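Local coordinates for arginase (Trypanosoma brucei brucei, PDB 4RHJ), which is of unknown function, an arginase-like protein of the arginase-deacetylase fold that evolved without the binuclear manganese cluster on which arginase activity depends, at residues T79-K83 against G84-C88; T115-E118 against W119-S123; S202-D205 against R206-R209; R267-L270 against H271-G275. One frame throughout, in Å; residues are numbered along the deposited sequence.

Overall arrangement
All four contacts are local. Interaction 1 lies on the surface, where strand 77-81, outermost in this chain's sheet, runs into a loop; the other three lie within helices that pack about the parallel sheet and are partly buried. Interactions 2 and 3 both hold the first turn of a helix, each with a side chain turned back to the helix start, whereas interaction 4 runs down to a helix end and joins apolar side chains. Interaction 1 has no hydrogen bond between its segments and rests on a methyl over an imidazole. Interactions 3 and 4 also border other subunits, in part through arginines. Interactions 1 and 3 lie on opposite sides of the chain's centre, about 44 Å apart between centres.

Interaction 1: residues T79-K83 against G84-C88; sequences TIHDK and GPIEC
Ile-86 lays its CG2 methyl over one face of the His-81 ring, 3.3 Å from the ring centroid and 17° off the normal, a CH-pi contact. The methyl is shifted toward the rim, on the side of NE2, which it approaches to 3.2 Å. The second branch also takes part: Ile-86 CD1 comes to 3.3 Å from His-81 CD2, on the same face as CG2 but lower, out past CD2. With chi1 at -42°, both branches of Ile-86 point at the histidine, CG2 over the ring and CG1 carrying CD1 to CD2. His-81 has its CG beside its own backbone N, with chi1 at -29° well short of a staggered value, and the ring is turned about CB-CG to set its face to the isoleucine. The contact closes a turn at the exit of strand 77-81, an outermost strand of the parallel sheet in this chain, where His-81 still bonds through its backbone to Val-98 and Asn-100 of the neighbouring strand. The peptide before Pro-85 is cis, consistent with the sharp return of the chain. Inside the bend, Lys-83 O lies 3.7 Å from Ile-86 CG1, while the lysine side chain leads away from the turn. Beyond the pair, His-81 also touches Pro-97, and Pro-85 rests on Thr-33.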
ATOM      1  N   THR A  79       8.975  27.068  -5.094  1.00 29.36           N
ATOM      2  CA  THR A  79      10.064  27.965  -4.695  1.00 34.74           C
ATOM      3  C   THR A  79       9.736  28.607  -3.326  1.00 21.21           C
ATOM      4  O   THR A  79       8.737  29.302  -3.190  1.00 30.68           O
ATOM      5  CB  THR A  79      10.335  29.069  -5.791  1.00 23.71           C
ATOM      6  OG1 THR A  79       9.548  30.233  -5.551  1.00 25.44           O
ATOM      7  CG2 THR A  79      10.025  28.553  -7.181  1.00 22.35           C
ATOM      8  N   ILE A  80      10.574  28.368  -2.316  1.00 24.25           N
ATOM      9  CA  ILE A  80      10.263  28.758  -0.930  1.00 23.86           C
ATOM     10  C   ILE A  80      11.058  29.969  -0.395  1.00 23.68           C
ATOM     11  O   ILE A  80      12.289  29.935  -0.292  1.00 21.87           O
ATOM     12  CB  ILE A  80      10.483  27.560   0.037  1.00 36.17           C
ATOM     13  CG1 ILE A  80       9.611  26.354  -0.371  1.00 32.15           C
ATOM     14  CG2 ILE A  80      10.283  27.979   1.503  1.00 33.52           C
ATOM     15  CD1 ILE A  80       8.112  26.494  -0.142  1.00 15.10           C
ATOM     16  N   HIS A  81      10.321  31.024  -0.040  1.00 35.26           N
ATOM     17  CA  HIS A  81      10.869  32.303   0.440  1.00 29.92           C
ATOM     18  C   HIS A  81      10.401  32.654   1.843  1.00 28.62           C
ATOM     19  O   HIS A  81       9.234  32.470   2.193  1.00 26.70           O
ATOM     20  CB  HIS A  81      10.470  33.453  -0.483  1.00 26.80           C
ATOM     21  CG  HIS A  81      10.253  33.041  -1.897  1.00 23.11           C
ATOM     22  ND1 HIS A  81      11.273  32.995  -2.823  1.00 30.97           N
ATOM     23  CD2 HIS A  81       9.142  32.627  -2.544  1.00 28.11           C
ATOM     24  CE1 HIS A  81      10.793  32.591  -3.983  1.00 29.11           C
ATOM     25  NE2 HIS A  81       9.501  32.361  -3.840  1.00 18.46           N
ATOM     26  N   ASP A  82      11.309  33.207   2.632  1.00 42.17           N
ATOM     27  CA  ASP A  82      10.999  33.548   4.009  1.00 43.83           C
ATOM     28  C   ASP A  82      10.649  35.043   4.176  1.00 25.60           C
ATOM     29  O   ASP A  82       9.898  35.419   5.086  1.00 25.17           O
ATOM     30  CB  ASP A  82      12.177  33.132   4.899  1.00 26.71           C
ATOM     31  CG  ASP A  82      12.411  31.630   4.877  1.00 28.42           C
ATOM     32  OD1 ASP A  82      11.432  30.870   4.699  1.00 28.58           O
ATOM     33  OD2 ASP A  82      13.569  31.205   5.034  1.00 34.76           O
ATOM     34  N   LYS A  83      11.169  35.878   3.277  1.00 42.70           N
ATOM     35  CA  LYS A  83      10.961  37.325   3.321  1.00 30.27           C
ATOM     36  C   LYS A  83      10.223  37.849   2.094  1.00 35.29           C
ATOM     37  O   LYS A  83      10.178  37.191   1.060  1.00 44.33           O
ATOM     38  CB  LYS A  83      12.301  38.046   3.440  1.00 48.87           C
ATOM     39  CG  LYS A  83      13.158  37.923   2.190  1.00 32.24           C
ATOM     40  CD  LYS A  83      14.462  38.678   2.328  1.00 47.16           C
ATOM     41  CE  LYS A  83      15.092  38.936   0.969  1.00 32.42           C
ATOM     42  NZ  LYS A  83      15.380  37.662   0.255  1.00 48.01           N
ATOM     43  N   GLY A  84       9.672  39.052   2.208  1.00 56.87           N
ATOM     44  CA  GLY A  84       8.957  39.677   1.108  1.00 47.51           C
ATOM     45  C   GLY A  84       9.437  41.081   0.771  1.00 51.00           C
ATOM     46  O   GLY A  84      10.055  41.753   1.602  1.00 39.92           O
ATOM     47  N   PRO A  85       9.123  41.555  -0.446  1.00 31.70           N
ATOM     48  CA  PRO A  85       8.255  40.901  -1.435  1.00 39.37           C
ATOM     49  C   PRO A  85       8.920  39.838  -2.328  1.00 51.93           C
ATOM     50  O   PRO A  85      10.146  39.764  -2.448  1.00 38.54           O
ATOM     51  CB  PRO A  85       7.769  42.074  -2.288  1.00 26.61           C
ATOM     52  CG  PRO A  85       8.855  43.061  -2.207  1.00 34.89           C
ATOM     53  CD  PRO A  85       9.505  42.914  -0.862  1.00 27.95           C
ATOM     54  N   ILE A  86       8.073  39.020  -2.950  1.00 43.70           N
ATOM     55  CA  ILE A  86       8.503  37.968  -3.865  1.00 33.70           C
ATOM     56  C   ILE A  86       8.003  38.299  -5.275  1.00 47.65           C
ATOM     57  O   ILE A  86       7.018  39.024  -5.431  1.00 39.71           O
ATOM     58  CB  ILE A  86       7.979  36.568  -3.421  1.00 54.56           C
ATOM     59  CG1 ILE A  86       8.100  36.381  -1.902  1.00 45.01           C
ATOM     60  CG2 ILE A  86       8.703  35.453  -4.172  1.00 27.95           C
ATOM     61  CD1 ILE A  86       7.362  35.170  -1.376  1.00 32.57           C
ATOM     62  N   GLU A  87       8.675  37.777  -6.300  1.00 51.32           N
ATOM     63  CA  GLU A  87       8.371  38.153  -7.680  1.00 39.44           C
ATOM     64  C   GLU A  87       7.565  37.077  -8.400  1.00 27.68           C
ATOM     65  O   GLU A  87       7.672  35.900  -8.088  1.00 26.10           O
ATOM     66  CB  GLU A  87       9.663  38.441  -8.449  1.00 46.06           C
ATOM     67  CG  GLU A  87       9.473  39.207  -9.746  1.00 38.81           C
ATOM     68  CD  GLU A  87      10.652  39.048 -10.691  1.00 58.61           C
ATOM     69  OE1 GLU A  87      11.679  38.479 -10.264  1.00 42.46           O
ATOM     70  OE2 GLU A  87      10.549  39.480 -11.860  1.00 44.27           O
ATOM     71  N   CYS A  88       6.761  37.502  -9.368  1.00 36.22           N
ATOM     72  CA  CYS A  88       5.889  36.614 -10.126  1.00 29.95           C
ATOM     73  C   CYS A  88       6.616  36.042 -11.343  1.00 50.68           C
ATOM     74  O   CYS A  88       7.290  36.779 -12.053  1.00 61.74           O
ATOM     75  CB  CYS A  88       4.629  37.372 -10.563  1.00 30.06           C
ATOM     76  SG  CYS A  88       3.371  36.421 -11.472  1.00 30.64           S
TER

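Interaction 2: residues T115-E118 against W119-S123; sequences TSDE and WYLGS
Asp-117 and Leu-121 meet one helical turn apart, with carboxylate oxygen OD1 of Asp-117 3.1 Å from CG of Leu-121 and close to both of the leucine methyls. The aspartate puts CG anti to its backbone N (chi1 -163°), which swings OD1 along the helix toward the leucine; the same oxygen stands 4.2 Å from CD2 of Tyr-120, at the edge of the phenol ring and near its plane. On another side of the helix the indole of Trp-119 starts beside the carbonyl of Thr-115, with CD1 3.4 Å from Thr-115 O, the oxygen that also accepts the nearly straight bond from Trp-119 N (177°). Thr-115 and Glu-118 form a capping box at the start of helix 116-131. Thr-115 N donates to OE2 of Glu-118 at 3.2 Å, meeting it on the anti side, and Thr-115 OG1 accepts weak bonds from the backbone N of Asp-117 and of Glu-118. An extended chain beyond CG carries the glutamate carboxylate back to the helix start. Backbone bonds from Leu-121 N to Asp-117 O and from Gly-122 N to Glu-118 O continue the turn. Farther out, the buried Trp-119 ring packs edge-to-face on Tyr-51 and against Phe-22, while Tyr-120 OH is hydrogen-bonded to Glu-152 OE1 of helix 148-157, whose Leu-148 and Ser-149 the tyrosine also touches.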
ATOM      1  N   THR A 115      -5.224  26.831  24.099  1.00 34.96           N
ATOM      2  CA  THR A 115      -6.516  26.183  24.202  1.00 21.56           C
ATOM      3  C   THR A 115      -7.139  26.218  22.822  1.00 17.47           C
ATOM      4  O   THR A 115      -6.567  26.796  21.925  1.00 22.47           O
ATOM      5  CB  THR A 115      -7.410  26.888  25.213  1.00 24.31           C
ATOM      6  OG1 THR A 115      -7.847  28.135  24.665  1.00 24.27           O
ATOM      7  CG2 THR A 115      -6.636  27.143  26.499  1.00 20.98           C
ATOM      8  N   SER A 116      -8.308  25.604  22.663  1.00 40.13           N
ATOM      9  CA  SER A 116      -9.010  25.557  21.375  1.00 31.52           C
ATOM     10  C   SER A 116      -9.462  26.942  20.911  1.00 19.25           C
ATOM     11  O   SER A 116      -9.598  27.193  19.721  1.00 27.94           O
ATOM     12  CB  SER A 116     -10.225  24.621  21.453  1.00 32.96           C
ATOM     13  OG  SER A 116      -9.851  23.271  21.693  1.00 35.44           O
ATOM     14  N   ASP A 117      -9.702  27.840  21.855  1.00 35.08           N
ATOM     15  CA  ASP A 117     -10.030  29.217  21.512  1.00 33.61           C
ATOM     16  C   ASP A 117      -8.780  29.954  21.059  1.00 38.62           C
ATOM     17  O   ASP A 117      -8.828  30.760  20.133  1.00 35.83           O
ATOM     18  CB  ASP A 117     -10.661  29.946  22.702  1.00 37.95           C
ATOM     19  CG  ASP A 117     -11.374  31.220  22.293  1.00 36.80           C
ATOM     20  OD1 ASP A 117     -11.171  31.680  21.156  1.00 35.70           O
ATOM     21  OD2 ASP A 117     -12.138  31.763  23.112  1.00 38.86           O
ATOM     22  N   GLU A 118      -7.655  29.684  21.712  1.00 34.65           N
ATOM     23  CA  GLU A 118      -6.421  30.352  21.340  1.00 27.06           C
ATOM     24  C   GLU A 118      -5.920  29.872  19.979  1.00 20.60           C
ATOM     25  O   GLU A 118      -5.573  30.699  19.143  1.00 28.41           O
ATOM     26  CB  GLU A 118      -5.370  30.168  22.432  1.00 24.85           C
ATOM     27  CG  GLU A 118      -5.659  31.077  23.633  1.00 33.32           C
ATOM     28  CD  GLU A 118      -4.745  30.851  24.827  1.00 41.75           C
ATOM     29  OE1 GLU A 118      -4.508  31.830  25.564  1.00 30.88           O
ATOM     30  OE2 GLU A 118      -4.287  29.704  25.045  1.00 35.20           O
ATOM     31  N   TRP A 119      -5.904  28.556  19.751  1.00 24.94           N
ATOM     32  CA  TRP A 119      -5.525  27.994  18.446  1.00 14.08           C
ATOM     33  C   TRP A 119      -6.401  28.578  17.340  1.00 13.25           C
ATOM     34  O   TRP A 119      -5.951  28.794  16.218  1.00 16.96           O
ATOM     35  CB  TRP A 119      -5.647  26.460  18.446  1.00 20.36           C
ATOM     36  CG  TRP A 119      -4.434  25.691  18.973  1.00 18.57           C
ATOM     37  CD1 TRP A 119      -4.385  24.905  20.079  1.00 23.69           C
ATOM     38  CD2 TRP A 119      -3.129  25.620  18.381  1.00 20.01           C
ATOM     39  NE1 TRP A 119      -3.134  24.362  20.229  1.00 24.35           N
ATOM     40  CE2 TRP A 119      -2.344  24.785  19.200  1.00 22.64           C
ATOM     41  CE3 TRP A 119      -2.552  26.179  17.239  1.00 18.27           C
ATOM     42  CZ2 TRP A 119      -1.011  24.505  18.919  1.00 20.67           C
ATOM     43  CZ3 TRP A 119      -1.228  25.899  16.962  1.00 22.33           C
ATOM     44  CH2 TRP A 119      -0.474  25.070  17.793  1.00 24.75           C
ATOM     45  N   TYR A 120      -7.657  28.828  17.683  1.00 23.99           N
ATOM     46  CA  TYR A 120      -8.668  29.313  16.752  1.00 28.69           C
ATOM     47  C   TYR A 120      -8.530  30.790  16.456  1.00 31.33           C
ATOM     48  O   TYR A 120      -8.556  31.205  15.302  1.00 34.97           O
ATOM     49  CB  TYR A 120     -10.075  29.057  17.306  1.00 28.26           C
ATOM     50  CG  TYR A 120     -11.150  29.793  16.552  1.00 20.76           C
ATOM     51  CD1 TYR A 120     -11.602  29.330  15.326  1.00 23.82           C
ATOM     52  CD2 TYR A 120     -11.707  30.957  17.058  1.00 26.36           C
ATOM     53  CE1 TYR A 120     -12.587  30.005  14.625  1.00 22.58           C
ATOM     54  CE2 TYR A 120     -12.692  31.641  16.368  1.00 36.10           C
ATOM     55  CZ  TYR A 120     -13.128  31.162  15.151  1.00 30.99           C
ATOM     56  OH  TYR A 120     -14.108  31.840  14.456  1.00 32.56           O
ATOM     57  N   LEU A 121      -8.424  31.582  17.518  1.00 31.11           N
ATOM     58  CA  LEU A 121      -8.306  33.024  17.397  1.00 28.22           C
ATOM     59  C   LEU A 121      -7.076  33.393  16.588  1.00 22.86           C
ATOM     60  O   LEU A 121      -7.134  34.273  15.738  1.00 32.92           O
ATOM     61  CB  LEU A 121      -8.248  33.676  18.779  1.00 26.60           C
ATOM     62  CG  LEU A 121      -9.545  33.764  19.596  1.00 29.60           C
ATOM     63  CD1 LEU A 121      -9.363  34.634  20.831  1.00 36.82           C
ATOM     64  CD2 LEU A 121     -10.726  34.254  18.762  1.00 39.03           C
ATOM     65  N   GLY A 122      -5.966  32.710  16.859  1.00 29.97           N
ATOM     66  CA  GLY A 122      -4.733  32.886  16.107  1.00 20.64           C
ATOM     67  C   GLY A 122      -4.844  32.428  14.664  1.00 20.26           C
ATOM     68  O   GLY A 122      -4.560  33.187  13.742  1.00 26.34           O
ATOM     69  N   SER A 123      -5.265  31.181  14.470  1.00 28.28           N
ATOM     70  CA  SER A 123      -5.496  30.634  13.134  1.00 32.43           C
ATOM     71  C   SER A 123      -6.433  31.537  12.340  1.00 13.60           C
ATOM     72  O   SER A 123      -6.305  31.692  11.127  1.00 27.23           O
ATOM     73  CB  SER A 123      -6.069  29.211  13.235  1.00 29.09           C
ATOM     74  OG  SER A 123      -5.992  28.514  12.003  1.00 27.38           O
TER

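Interaction 3: residues S202-D205 against R206-R209; sequences SSED and RKVR
This is a local contact round the first turn of helix 203-211, in the beta-alpha-beta unit with strands 190-196 and 215-217: arginine and lysine side chains fold back on the carbonyls of the helix start. Lys-207 curls back toward the preceding turn: with CG between the backbone N and the carbonyl carbon (chi1 57°), bends at chi3 and chi4 bring NZ to 2.9 Å from Ser-203 O. That oxygen is gripped twice, by NZ and N of Lys-207, from opposite faces of the carbonyl plane. Arg-206 turns one guanidinium face to Ser-202 O, which accepts from Arg-206 N and lies 3.2 Å above the plane, offset toward the rim; NH1 makes a weak hydrogen bond to Val-201 O. Ser-202 N donates to Asp-205 OD2 almost straight (175°) but from above the carboxylate plane. The extended Arg-209 passes Asp-205 O; its NH2 bonds to Asn-198 OD1 and forms a salt bridge with Asp-218, and Tyr-216 makes a cation-pi contact. Tyr-75 of the second subunit packs on Arg-206. The arrangement is a helix start with serine at the N-cap position, its backbone N taken up by the aspartate three residues on, at a subunit interface of the arginase-deacetylase fold.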
ATOM      1  N   SER A 202     -21.993   6.850   9.918  1.00 28.50           N
ATOM      2  CA  SER A 202     -23.048   6.459  10.831  1.00 17.86           C
ATOM      3  C   SER A 202     -24.381   7.047  10.362  1.00 29.03           C
ATOM      4  O   SER A 202     -24.445   7.768   9.367  1.00 33.11           O
ATOM      5  CB  SER A 202     -22.722   6.903  12.249  1.00 12.59           C
ATOM      6  OG  SER A 202     -22.625   8.301  12.346  1.00 22.29           O
ATOM      7  N   SER A 203     -25.449   6.718  11.073  1.00 33.43           N
ATOM      8  CA  SER A 203     -26.764   7.247  10.772  1.00 27.99           C
ATOM      9  C   SER A 203     -26.808   8.724  11.112  1.00 21.96           C
ATOM     10  O   SER A 203     -27.631   9.457  10.589  1.00 26.74           O
ATOM     11  CB  SER A 203     -27.835   6.486  11.549  1.00 31.50           C
ATOM     12  OG  SER A 203     -27.669   5.088  11.391  1.00 32.70           O
ATOM     13  N   GLU A 204     -25.919   9.152  12.004  1.00 25.42           N
ATOM     14  CA  GLU A 204     -25.760  10.565  12.318  1.00 27.75           C
ATOM     15  C   GLU A 204     -25.233  11.337  11.113  1.00 27.16           C
ATOM     16  O   GLU A 204     -25.706  12.424  10.798  1.00 28.70           O
ATOM     17  CB  GLU A 204     -24.815  10.749  13.507  1.00 35.53           C
ATOM     18  CG  GLU A 204     -25.454  10.533  14.866  1.00 32.89           C
ATOM     19  CD  GLU A 204     -26.061  11.799  15.428  1.00 31.85           C
ATOM     20  OE1 GLU A 204     -26.290  11.860  16.656  1.00 34.04           O
ATOM     21  OE2 GLU A 204     -26.308  12.736  14.642  1.00 45.76           O
ATOM     22  N   ASP A 205     -24.248  10.768  10.437  1.00 29.18           N
ATOM     23  CA  ASP A 205     -23.672  11.413   9.264  1.00 25.14           C
ATOM     24  C   ASP A 205     -24.652  11.438   8.096  1.00 28.57           C
ATOM     25  O   ASP A 205     -24.720  12.430   7.377  1.00 40.87           O
ATOM     26  CB  ASP A 205     -22.386  10.708   8.844  1.00 23.63           C
ATOM     27  CG  ASP A 205     -21.324  10.731   9.926  1.00 20.37           C
ATOM     28  OD1 ASP A 205     -21.239  11.737  10.660  1.00 27.34           O
ATOM     29  OD2 ASP A 205     -20.566   9.741  10.037  1.00 32.57           O
ATOM     30  N   ARG A 206     -25.410  10.358   7.916  1.00 23.31           N
ATOM     31  CA  ARG A 206     -26.330  10.242   6.780  1.00 30.52           C
ATOM     32  C   ARG A 206     -27.602  11.070   6.919  1.00 27.65           C
ATOM     33  O   ARG A 206     -28.219  11.455   5.917  1.00 30.17           O
ATOM     34  CB  ARG A 206     -26.705   8.785   6.555  1.00 25.95           C
ATOM     35  CG  ARG A 206     -25.552   7.947   6.086  1.00 23.17           C
ATOM     36  CD  ARG A 206     -25.997   6.570   5.641  1.00 38.13           C
ATOM     37  NE  ARG A 206     -26.606   5.788   6.715  1.00 48.42           N
ATOM     38  CZ  ARG A 206     -25.923   5.109   7.639  1.00 36.11           C
ATOM     39  NH1 ARG A 206     -24.598   5.123   7.635  1.00 31.30           N
ATOM     40  NH2 ARG A 206     -26.566   4.421   8.573  1.00 32.01           N
ATOM     41  N   LYS A 207     -28.012  11.345   8.148  1.00 29.03           N
ATOM     42  CA  LYS A 207     -29.184  12.188   8.325  1.00 33.09           C
ATOM     43  C   LYS A 207     -28.787  13.632   8.051  1.00 27.58           C
ATOM     44  O   LYS A 207     -29.489  14.350   7.345  1.00 28.09           O
ATOM     45  CB  LYS A 207     -29.804  12.025   9.720  1.00 22.87           C
ATOM     46  CG  LYS A 207     -28.888  12.304  10.896  1.00 30.91           C
ATOM     47  CD  LYS A 207     -29.615  12.151  12.228  1.00 21.66           C
ATOM     48  CE  LYS A 207     -29.584  10.723  12.747  1.00 29.17           C
ATOM     49  NZ  LYS A 207     -30.248   9.736  11.852  1.00 29.61           N
ATOM     50  N   VAL A 208     -27.630  14.031   8.567  1.00 34.82           N
ATOM     51  CA  VAL A 208     -27.123  15.384   8.376  1.00 26.78           C
ATOM     52  C   VAL A 208     -26.740  15.616   6.914  1.00 40.57           C
ATOM     53  O   VAL A 208     -26.595  16.757   6.475  1.00 30.82           O
ATOM     54  CB  VAL A 208     -25.901  15.668   9.285  1.00 17.38           C
ATOM     55  CG1 VAL A 208     -24.629  15.398   8.546  1.00 30.37           C
ATOM     56  CG2 VAL A 208     -25.903  17.100   9.763  1.00 25.20           C
ATOM     57  N   ARG A 209     -26.583  14.530   6.161  1.00 30.01           N
ATOM     58  CA  ARG A 209     -26.226  14.623   4.747  1.00 37.25           C
ATOM     59  C   ARG A 209     -27.393  15.078   3.876  1.00 35.69           C
ATOM     60  O   ARG A 209     -27.304  16.107   3.215  1.00 35.36           O
ATOM     61  CB  ARG A 209     -25.702  13.282   4.233  1.00 26.07           C
ATOM     62  CG  ARG A 209     -24.217  13.041   4.468  1.00 36.59           C
ATOM     63  CD  ARG A 209     -23.872  11.620   4.060  1.00 31.64           C
ATOM     64  NE  ARG A 209     -22.440  11.355   4.019  1.00 25.66           N
ATOM     65  CZ  ARG A 209     -21.903  10.266   3.477  1.00 26.42           C
ATOM     66  NH1 ARG A 209     -22.677   9.344   2.921  1.00 24.14           N
ATOM     67  NH2 ARG A 209     -20.588  10.101   3.483  1.00 25.80           N
TER

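Interaction 4: residues R267-L270 against H271-G275; sequences RDLL and HIMNG
Met-273 lays its thioether beside Leu-269 one helical turn earlier, SD 3.5 Å from the leucine CG and the methionine CG 3.6 Å from the leucine CD1. Leu-269 has its CG anti to the backbone N (chi1 -177°), which tilts the isobutyl group along the helix toward the methionine. Met-273 has CG beside its own N (chi1 -72°), which brings CG and SD alongside Leu-269. Its CG also lies against the leucine carbonyl, 3.0 Å from Leu-269 O, the oxygen that receives Met-273 N at 2.7 Å, nearly in line with the C=O bond. Leu-270 adds a looser touch, its CD2 4.4 Å from Met-273 SD. On another side of the helix, Ile-272 brings CG1 to 3.3 Å from Asp-268 O, which accepts the straight bond from Ile-272 N (175°). Leu-269 and Leu-270 both pack on Ile-311 of helix 303-316, and Leu-269 also reaches Phe-168. Arg-267, with Leu-270 CD1 over the centre of one guanidinium face, forms a salt bridge with Asp-73 and bonds to Gly-262 O of the third subunit. Helix 266-274 is the crossover of the beta-alpha-beta unit with strands 239-244 and 281-287, and Leu-269 lies about 8 Å, side chain to side chain, from Asp-244, seen to bind manganese in a crystal structure of this protein but without metal in this chain.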
ATOM      1  N   ARG A 267      -1.450   7.916  -4.590  1.00 12.88           N
ATOM      2  CA  ARG A 267      -1.689   8.258  -5.989  1.00 15.25           C
ATOM      3  C   ARG A 267      -3.176   8.494  -6.257  1.00 11.35           C
ATOM      4  O   ARG A 267      -3.543   9.368  -7.038  1.00 14.19           O
ATOM      5  CB  ARG A 267      -1.138   7.159  -6.907  1.00 20.52           C
ATOM      6  CG  ARG A 267      -1.288   7.446  -8.398  1.00 17.35           C
ATOM      7  CD  ARG A 267      -0.799   8.848  -8.747  1.00 12.77           C
ATOM      8  NE  ARG A 267       0.630   8.966  -8.501  1.00 19.90           N
ATOM      9  CZ  ARG A 267       1.355  10.049  -8.769  1.00 24.94           C
ATOM     10  NH1 ARG A 267       0.798  11.133  -9.295  1.00 23.76           N
ATOM     11  NH2 ARG A 267       2.651  10.041  -8.516  1.00 33.56           N
ATOM     12  N   ASP A 268      -4.028   7.711  -5.606  1.00 19.69           N
ATOM     13  CA  ASP A 268      -5.478   7.872  -5.690  1.00 17.39           C
ATOM     14  C   ASP A 268      -5.920   9.279  -5.286  1.00 16.04           C
ATOM     15  O   ASP A 268      -6.732   9.903  -5.952  1.00 16.66           O
ATOM     16  CB  ASP A 268      -6.196   6.838  -4.806  1.00 14.77           C
ATOM     17  CG  ASP A 268      -5.936   5.397  -5.239  1.00 28.52           C
ATOM     18  OD1 ASP A 268      -5.491   5.183  -6.383  1.00 24.05           O
ATOM     19  OD2 ASP A 268      -6.168   4.474  -4.424  1.00 25.71           O
ATOM     20  N   LEU A 269      -5.377   9.776  -4.185  1.00 17.38           N
ATOM     21  CA  LEU A 269      -5.715  11.107  -3.725  1.00 13.91           C
ATOM     22  C   LEU A 269      -5.190  12.155  -4.695  1.00 15.54           C
ATOM     23  O   LEU A 269      -5.929  13.036  -5.100  1.00 18.77           O
ATOM     24  CB  LEU A 269      -5.155  11.337  -2.319  1.00 19.92           C
ATOM     25  CG  LEU A 269      -5.467  12.659  -1.615  1.00 17.74           C
ATOM     26  CD1 LEU A 269      -6.956  13.012  -1.704  1.00 12.94           C
ATOM     27  CD2 LEU A 269      -4.982  12.612  -0.151  1.00 13.29           C
ATOM     28  N   LEU A 270      -3.931  12.023  -5.104  1.00 18.62           N
ATOM     29  CA  LEU A 270      -3.305  12.961  -6.031  1.00 19.18           C
ATOM     30  C   LEU A 270      -4.086  13.071  -7.354  1.00 14.84           C
ATOM     31  O   LEU A 270      -4.163  14.141  -7.948  1.00 14.49           O
ATOM     32  CB  LEU A 270      -1.844  12.555  -6.296  1.00 20.97           C
ATOM     33  CG  LEU A 270      -0.791  12.696  -5.182  1.00 22.61           C
ATOM     34  CD1 LEU A 270       0.601  12.119  -5.590  1.00 12.42           C
ATOM     35  CD2 LEU A 270      -0.652  14.142  -4.695  1.00 26.70           C
ATOM     36  N   HIS A 271      -4.680  11.967  -7.796  1.00 30.17           N
ATOM     37  CA  HIS A 271      -5.534  11.951  -9.000  1.00 18.07           C
ATOM     38  C   HIS A 271      -6.803  12.754  -8.788  1.00 11.17           C
ATOM     39  O   HIS A 271      -7.114  13.669  -9.528  1.00 17.06           O
ATOM     40  CB  HIS A 271      -5.899  10.503  -9.381  1.00 15.40           C
ATOM     41  CG  HIS A 271      -6.759  10.392 -10.601  1.00 13.22           C
ATOM     42  ND1 HIS A 271      -6.236  10.198 -11.858  1.00 28.22           N
ATOM     43  CD2 HIS A 271      -8.104  10.456 -10.757  1.00 15.29           C
ATOM     44  CE1 HIS A 271      -7.223  10.146 -12.740  1.00 22.88           C
ATOM     45  NE2 HIS A 271      -8.364  10.310 -12.099  1.00 12.86           N
ATOM     46  N   ILE A 272      -7.550  12.387  -7.768  1.00 15.39           N
ATOM     47  CA  ILE A 272      -8.804  13.043  -7.469  1.00 18.36           C
ATOM     48  C   ILE A 272      -8.561  14.500  -7.124  1.00 11.73           C
ATOM     49  O   ILE A 272      -9.318  15.357  -7.535  1.00 15.60           O
ATOM     50  CB  ILE A 272      -9.520  12.302  -6.335  1.00 17.52           C
ATOM     51  CG1 ILE A 272      -9.800  10.867  -6.772  1.00 12.02           C
ATOM     52  CG2 ILE A 272     -10.813  13.000  -5.930  1.00 15.61           C
ATOM     53  CD1 ILE A 272     -10.442  10.016  -5.714  1.00  6.56           C
ATOM     54  N   MET A 273      -7.490  14.782  -6.384  1.00 23.18           N
ATOM     55  CA  MET A 273      -7.080  16.160  -6.087  1.00 20.40           C
ATOM     56  C   MET A 273      -6.792  16.981  -7.351  1.00 30.78           C
ATOM     57  O   MET A 273      -7.066  18.180  -7.405  1.00 27.84           O
ATOM     58  CB  MET A 273      -5.832  16.174  -5.214  1.00 13.08           C
ATOM     59  CG  MET A 273      -6.023  15.770  -3.814  1.00 10.11           C
ATOM     60  SD  MET A 273      -4.431  15.751  -3.014  1.00 26.33           S
ATOM     61  CE  MET A 273      -3.793  17.350  -3.509  1.00 19.64           C
ATOM     62  N   ASN A 274      -6.209  16.323  -8.351  1.00 20.57           N
ATOM     63  CA  ASN A 274      -5.828  16.969  -9.602  1.00 24.75           C
ATOM     64  C   ASN A 274      -7.072  17.518 -10.292  1.00 21.16           C
ATOM     65  O   ASN A 274      -7.052  18.599 -10.884  1.00 20.02           O
ATOM     66  CB  ASN A 274      -5.075  15.962 -10.496  1.00 16.04           C
ATOM     67  CG  ASN A 274      -4.560  16.573 -11.792  1.00 31.93           C
ATOM     68  OD1 ASN A 274      -3.527  17.258 -11.811  1.00 23.14           O
ATOM     69  ND2 ASN A 274      -5.264  16.300 -12.894  1.00 20.77           N
ATOM     70  N   GLY A 275      -8.169  16.778 -10.149  1.00 23.41           N
ATOM     71  CA  GLY A 275      -9.418  17.074 -10.823  1.00 25.90           C
ATOM     72  C   GLY A 275     -10.367  18.041 -10.149  1.00 15.37           C
ATOM     73  O   GLY A 275     -11.517  18.141 -10.566  1.00 27.17           O
TER